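Putative histidinol-phosphate aminotransferase (Erwinia carotovora atroseptica, PDB 3LY1) probably acts as a pyridoxal-phosphate-dependent aminotransferase, tentatively a histidinol-phosphate aminotransferase of fold type I. Local coordinates at residues 152-157 and 294-299; 273-278 and 337-342. All coordinates share one frame; numbering follows the deposited sequence. Where two conformers were deposited one is given.

Contact 1: 152-157 and 294-299. With PLP (pyridoxal-5'-phosphate), chain E.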
loop_
_atom_site.group_PDB
_atom_site.type_symbol
_atom_site.label_atom_id
_atom_site.label_comp_id
_atom_site.label_asym_id
_atom_site.label_seq_id
_atom_site.Cartn_x
_atom_site.Cartn_y
_atom_site.Cartn_z
ATOM N N ASN A 152 -0.966 22.410 -3.470
ATOM C CA ASN A 152 0.127 21.988 -4.339
ATOM C C ASN A 152 -0.483 22.109 -5.700
ATOM O O ASN A 152 -1.497 21.447 -5.972
ATOM C CB ASN A 152 0.538 20.538 -3.994
ATOM C CG ASN A 152 1.629 19.965 -4.922
ATOM O OD1 ASN A 152 2.177 20.669 -5.765
ATOM N ND2 ASN A 152 1.957 18.674 -4.745
ATOM N N PRO A 153 0.101 22.945 -6.605
ATOM C CA PRO A 153 1.450 23.473 -6.692
ATOM C C PRO A 153 1.686 24.894 -6.213
ATOM O O PRO A 153 2.836 25.291 -6.139
ATOM C CB PRO A 153 1.715 23.409 -8.203
ATOM C CG PRO A 153 0.412 23.795 -8.772
ATOM C CD PRO A 153 -0.590 23.067 -7.905
ATOM N N THR A 154 0.631 25.643 -5.877
ATOM C CA THR A 154 0.778 27.089 -5.623
ATOM C C THR A 154 1.504 27.380 -4.299
ATOM O O THR A 154 2.138 28.396 -4.180
ATOM C CB THR A 154 -0.578 27.803 -5.559
ATOM O OG1 THR A 154 -1.385 27.204 -4.522
ATOM C CG2 THR A 154 -1.326 27.749 -6.930
ATOM N N GLY A 155 1.370 26.493 -3.316
ATOM C CA GLY A 155 1.962 26.648 -1.973
ATOM C C GLY A 155 1.173 27.477 -0.960
ATOM O O GLY A 155 1.579 27.613 0.186
ATOM N N THR A 156 0.033 28.025 -1.379
ATOM C CA THR A 156 -0.711 28.956 -0.547
ATOM C C THR A 156 -1.681 28.233 0.375
ATOM O O THR A 156 -2.078 27.100 0.125
ATOM C CB THR A 156 -1.483 29.940 -1.408
ATOM O OG1 THR A 156 -2.307 29.225 -2.368
ATOM C CG2 THR A 156 -0.459 30.844 -2.165
ATOM N N ILE A 157 -2.068 28.927 1.434
ATOM C CA ILE A 157 -3.169 28.482 2.296
ATOM C C ILE A 157 -4.453 29.258 2.014
ATOM O O ILE A 157 -4.428 30.387 1.495
ATOM C CB ILE A 157 -2.808 28.569 3.798
ATOM C CG1 ILE A 157 -2.484 30.006 4.233
ATOM C CG2 ILE A 157 -1.661 27.584 4.124
ATOM C CD1 ILE A 157 -3.702 30.827 4.772
ATOM N N PHE A 294 7.902 24.151 -1.016
ATOM C CA PHE A 294 8.088 24.468 -2.440
ATOM C C PHE A 294 7.581 25.883 -2.742
ATOM O O PHE A 294 6.822 26.440 -1.951
ATOM C CB PHE A 294 7.336 23.480 -3.335
ATOM C CG PHE A 294 5.859 23.320 -2.964
ATOM C CD1 PHE A 294 5.479 22.420 -1.979
ATOM C CD2 PHE A 294 4.883 24.053 -3.603
ATOM C CE1 PHE A 294 4.151 22.260 -1.626
ATOM C CE2 PHE A 294 3.536 23.892 -3.283
ATOM C CZ PHE A 294 3.172 23.006 -2.275
ATOM N N VAL A 295 8.006 26.459 -3.870
ATOM C CA VAL A 295 7.613 27.809 -4.239
ATOM C C VAL A 295 7.125 27.770 -5.678
ATOM O O VAL A 295 7.722 27.078 -6.556
ATOM C CB VAL A 295 8.807 28.821 -4.086
ATOM C CG1 VAL A 295 8.453 30.251 -4.691
ATOM C CG2 VAL A 295 9.268 28.927 -2.650
ATOM N N PHE A 296 6.018 28.461 -5.916
ATOM C CA PHE A 296 5.461 28.569 -7.243
ATOM C C PHE A 296 5.816 29.974 -7.701
ATOM O O PHE A 296 5.477 30.947 -7.041
ATOM C CB PHE A 296 3.949 28.324 -7.197
ATOM C CG PHE A 296 3.341 27.850 -8.501
ATOM C CD1 PHE A 296 3.742 26.657 -9.088
ATOM C CD2 PHE A 296 2.282 28.550 -9.069
ATOM C CE1 PHE A 296 3.127 26.183 -10.261
ATOM C CE2 PHE A 296 1.658 28.076 -10.256
ATOM C CZ PHE A 296 2.083 26.906 -10.834
ATOM N N HIS A 297 6.583 30.082 -8.778
ATOM C CA HIS A 297 6.956 31.394 -9.335
ATOM C C HIS A 297 6.793 31.479 -10.846
ATOM O O HIS A 297 6.728 30.449 -11.554
ATOM C CB HIS A 297 8.350 31.821 -8.904
ATOM C CG HIS A 297 9.492 31.120 -9.594
ATOM N ND1 HIS A 297 9.993 31.535 -10.809
ATOM C CD2 HIS A 297 10.293 30.100 -9.189
ATOM C CE1 HIS A 297 11.048 30.791 -11.131
ATOM N NE2 HIS A 297 11.254 29.911 -10.161
ATOM N N GLN A 298 6.724 32.729 -11.308
ATOM C CA GLN A 298 6.468 33.034 -12.694
ATOM C C GLN A 298 7.753 32.981 -13.499
ATOM O O GLN A 298 8.851 33.103 -12.949
ATOM C CB GLN A 298 5.825 34.427 -12.803
ATOM C CG GLN A 298 5.053 34.645 -14.084
ATOM C CD GLN A 298 4.410 36.040 -14.152
ATOM O OE1 GLN A 298 3.974 36.575 -13.146
ATOM N NE2 GLN A 298 4.364 36.616 -15.346
ATOM N N LEU A 299 7.602 32.732 -14.795
ATOM C CA LEU A 299 8.714 32.766 -15.734
ATOM C C LEU A 299 8.400 33.711 -16.872
ATOM O O LEU A 299 7.227 33.860 -17.261
ATOM C CB LEU A 299 8.992 31.384 -16.305
ATOM C CG LEU A 299 9.535 30.364 -15.317
ATOM C CD1 LEU A 299 9.530 28.934 -15.903
ATOM C CD2 LEU A 299 10.955 30.804 -14.855
HETATM N N1 PLP E . -1.362 15.172 -1.116
HETATM C C2 PLP E . -0.592 16.178 -1.663
HETATM C C2A PLP E . -1.137 17.584 -1.667
HETATM C C3 PLP E . 0.643 15.845 -2.221
HETATM O O3 PLP E . 1.393 16.831 -2.776
HETATM C C4 PLP E . 1.080 14.502 -2.213
HETATM C C4A PLP E . 2.464 14.143 -2.690
HETATM O O4A PLP E . 2.774 14.580 -3.786
HETATM C C5 PLP E . 0.278 13.495 -1.663
HETATM C C6 PLP E . -0.957 13.867 -1.130
HETATM C C5A PLP E . 0.691 12.040 -1.643
HETATM O O4P PLP E . 1.883 11.764 -0.884
HETATM P P PLP E . 2.083 10.368 -0.138
HETATM O O1P PLP E . 1.407 9.241 -0.855
HETATM O O2P PLP E . 1.500 10.649 1.221
HETATM O O3P PLP E . 3.599 10.252 -0.112
HETATM O O HOH W 1 4.706 29.489 -3.506
#
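Phe294 carries its ring between its own backbone N and carbonyl carbon (chi1 52°), which lays CE2 and CZ against the turn begun by Asn152, while Phe296, with CG anti to the backbone N (chi1 -156°), reaches the same turn two residues further along strand 294-298. The carbonyl of Pro153 is held between the two rings. Its O comes in at the edge of Phe294, close to the ring plane, 3.3 Å from CE2, and lies 3.4 Å from CD1 of Phe296. CE2 of Phe294 also meets Gly155 N at 3.4 Å, and its CZ packs on the CA of Asn152. Side by side with Phe296, the Pro153 ring sets CB 3.7 Å from CE1. This is the Asn-Pro turn of fold type I aminotransferases, with a cis peptide bond joining Asn152 to Pro153, and it bends the chain at the cofactor. ND2 of Asn152 donates to O3 of pyridoxal phosphate over 2.8 Å with an N-H...O angle of 154°, and Tyr182 OH also bonds to the cofactor. The other end of the amide, OD1, accepts from Arg329, so both ends are held and the rotation of the group is fixed. Further along, a water 2.9 Å from both Thr154 O and Phe296 N links the segments; it accepts from the N-H and can donate to the carbonyl.

Contact 2: 273-278 and 337-342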
loop_
_atom_site.group_PDB
_atom_site.type_symbol
_atom_site.label_atom_id
_atom_site.label_comp_id
_atom_site.label_asym_id
_atom_site.label_seq_id
_atom_site.Cartn_x
_atom_site.Cartn_y
_atom_site.Cartn_z
ATOM N N ARG A 273 13.714 28.531 1.923
ATOM C CA ARG A 273 12.718 29.380 1.286
ATOM C C ARG A 273 13.250 30.802 1.078
ATOM O O ARG A 273 13.166 31.326 -0.030
ATOM C CB ARG A 273 11.436 29.465 2.115
ATOM C CG ARG A 273 10.303 30.193 1.386
ATOM C CD ARG A 273 9.067 30.408 2.258
ATOM N NE ARG A 273 8.334 29.184 2.614
ATOM C CZ ARG A 273 8.316 28.628 3.826
ATOM N NH1 ARG A 273 9.016 29.132 4.831
ATOM N NH2 ARG A 273 7.606 27.539 4.036
ATOM N N GLN A 274 13.785 31.408 2.133
ATOM C CA GLN A 274 14.277 32.777 2.024
ATOM C C GLN A 274 15.431 32.919 1.000
ATOM O O GLN A 274 15.530 33.947 0.330
ATOM C CB GLN A 274 14.651 33.318 3.406
ATOM C CG GLN A 274 13.445 33.374 4.371
ATOM C CD GLN A 274 12.298 34.231 3.840
ATOM O OE1 GLN A 274 12.476 35.415 3.576
ATOM N NE2 GLN A 274 11.125 33.629 3.664
ATOM N N ILE A 275 16.261 31.896 0.858
ATOM C CA ILE A 275 17.313 31.941 -0.152
ATOM C C ILE A 275 16.739 32.008 -1.562
ATOM O O ILE A 275 17.191 32.794 -2.385
ATOM C CB ILE A 275 18.247 30.732 -0.046
ATOM C CG1 ILE A 275 19.029 30.835 1.262
ATOM C CG2 ILE A 275 19.243 30.665 -1.243
ATOM C CD1 ILE A 275 19.805 29.562 1.607
ATOM N N LEU A 276 15.742 31.180 -1.839
ATOM C CA LEU A 276 15.087 31.223 -3.137
ATOM C C LEU A 276 14.340 32.545 -3.379
ATOM O O LEU A 276 14.447 33.116 -4.487
ATOM C CB LEU A 276 14.179 30.013 -3.316
ATOM C CG LEU A 276 13.425 29.959 -4.652
ATOM C CD1 LEU A 276 14.354 29.956 -5.876
ATOM C CD2 LEU A 276 12.569 28.708 -4.613
ATOM N N LEU A 277 13.608 33.021 -2.362
ATOM C CA LEU A 277 12.813 34.261 -2.465
ATOM C C LEU A 277 13.722 35.479 -2.718
ATOM O O LEU A 277 13.373 36.330 -3.542
ATOM C CB LEU A 277 11.913 34.486 -1.233
ATOM C CG LEU A 277 10.819 33.428 -0.933
ATOM C CD1 LEU A 277 9.786 33.925 0.108
ATOM C CD2 LEU A 277 10.106 32.963 -2.223
ATOM N N LYS A 278 14.882 35.514 -2.065
ATOM C CA LYS A 278 15.881 36.570 -2.285
ATOM C C LYS A 278 16.278 36.613 -3.760
ATOM O O LYS A 278 16.315 37.676 -4.361
ATOM C CB LYS A 278 17.127 36.346 -1.403
ATOM C CG LYS A 278 18.101 37.540 -1.334
ATOM C CD LYS A 278 19.348 37.241 -0.481
ATOM C CE LYS A 278 20.548 38.140 -0.829
ATOM N NZ LYS A 278 20.225 39.585 -0.706
ATOM N N GLU A 337 21.966 23.618 -1.109
ATOM C CA GLU A 337 21.488 23.360 -2.465
ATOM C C GLU A 337 20.806 24.612 -3.049
ATOM O O GLU A 337 20.932 24.898 -4.253
ATOM C CB GLU A 337 20.547 22.153 -2.513
ATOM C CG GLU A 337 21.215 20.784 -2.330
ATOM C CD GLU A 337 20.194 19.640 -2.211
ATOM O OE1 GLU A 337 19.020 19.886 -1.811
ATOM O OE2 GLU A 337 20.576 18.489 -2.518
HETATM N N MSE A 338 20.039 25.326 -2.230
HETATM C CA MSE A 338 19.241 26.445 -2.730
HETATM C C MSE A 338 20.112 27.665 -3.011
HETATM O O MSE A 338 19.820 28.422 -3.931
HETATM C CB MSE A 338 18.083 26.798 -1.782
HETATM C CG MSE A 338 17.002 25.742 -1.748
HETATM SE SE MSE A 338 16.735 24.824 -3.455
HETATM C CE MSE A 338 15.990 26.280 -4.544
ATOM N N GLN A 339 21.180 27.850 -2.227
ATOM C CA GLN A 339 22.201 28.858 -2.559
ATOM C C GLN A 339 22.853 28.598 -3.934
ATOM O O GLN A 339 23.045 29.508 -4.739
ATOM C CB GLN A 339 23.287 28.956 -1.487
ATOM C CG GLN A 339 24.261 30.083 -1.788
ATOM C CD GLN A 339 23.584 31.450 -1.735
ATOM O OE1 GLN A 339 22.826 31.731 -0.806
ATOM N NE2 GLN A 339 23.839 32.295 -2.742
ATOM N N TRP A 340 23.190 27.354 -4.206
ATOM C CA TRP A 340 23.779 27.013 -5.481
ATOM C C TRP A 340 22.755 27.213 -6.619
ATOM O O TRP A 340 23.086 27.754 -7.717
ATOM C CB TRP A 340 24.264 25.569 -5.438
ATOM C CG TRP A 340 25.188 25.254 -6.510
ATOM C CD1 TRP A 340 26.559 25.379 -6.486
ATOM C CD2 TRP A 340 24.847 24.780 -7.799
ATOM N NE1 TRP A 340 27.076 24.990 -7.693
ATOM C CE2 TRP A 340 26.044 24.619 -8.516
ATOM C CE3 TRP A 340 23.642 24.468 -8.421
ATOM C CZ2 TRP A 340 26.070 24.166 -9.842
ATOM C CZ3 TRP A 340 23.664 24.008 -9.746
ATOM C CH2 TRP A 340 24.877 23.863 -10.437
ATOM N N VAL A 341 21.509 26.816 -6.345
ATOM C CA VAL A 341 20.463 26.981 -7.351
ATOM C C VAL A 341 20.205 28.473 -7.619
ATOM O O VAL A 341 20.116 28.881 -8.797
ATOM C CB VAL A 341 19.132 26.245 -7.006
ATOM C CG1 VAL A 341 18.020 26.621 -8.003
ATOM C CG2 VAL A 341 19.352 24.729 -7.052
ATOM N N ALA A 342 20.037 29.242 -6.545
ATOM C CA ALA A 342 19.835 30.681 -6.608
ATOM C C ALA A 342 20.945 31.360 -7.410
ATOM O O ALA A 342 20.680 32.175 -8.284
ATOM C CB ALA A 342 19.767 31.291 -5.200
#
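Ile275 is the first residue of helix 273-278 to meet helix 337-342, and it does most of the touching through one methyl. Its chi1 of -67° puts CG1 beside the backbone N and leaves CG2 anti to that N, where it reaches the backbone of the other helix, 3.5 Å from Met338 O and 3.6 Å from Gln339 N. Around that methyl the partner helix supplies side-chain atoms as well: CB of Met338, CB of Ala342 at 4.0 Å, and OE1 of Gln339, whose chain bends at chi2 (65°) to bring this oxygen 3.8 Å from CG2. The amide's other end, NE2, is hydrogen-bonded to Asp343. Next comes Leu276, whose contact is looser. Its CD2 lies 4.2 Å from CE of Met338, a selenomethionine deposited in two conformers, and this approach holds for the one described, in which the two side chains pass at a slant. At Ala342, whose side chain is a single methyl, the backbones are close: its CA lies 5.9 Å from CA of Leu276. The helix axes approach to 8.8 Å and run almost parallel, only 7° apart, and the packing continues along both helices: Ile275 also touches Pro335, Leu276 touches Met345, and Ala342 touches Ala279. Such a helix pair is consistent with the small C-terminal domain of fold type I aminotransferases. Beyond it, Val341 and Trp340 rest on Ile19 of strand 19-20, while the long helix 259-283 lies against strand 294-298, itself paired antiparallel with strand 327-331.

How the contacts relate
Contacts 1 and 2 meet at strand 294-298, which follows helix 259-283 in the chain and has a different partner on each face. Phe294 and Phe296 turn to the cofactor-side turn in contact 1, whereas Val295 points the other way, its CB 3.8 Å from CD2 of Leu276 in contact 2. Contact 1 is wholly buried, about 12 Å from the chain centre, and mixes aromatic rings with backbone carbonyls, a bridging water and a cofactor bond. Contact 2, about 21 Å out, is mainly apolar packing away from the annotated sites, a methyl set against the other helix's backbone, with Gln339 exposed at its margin. The two centres are about 15 Å apart.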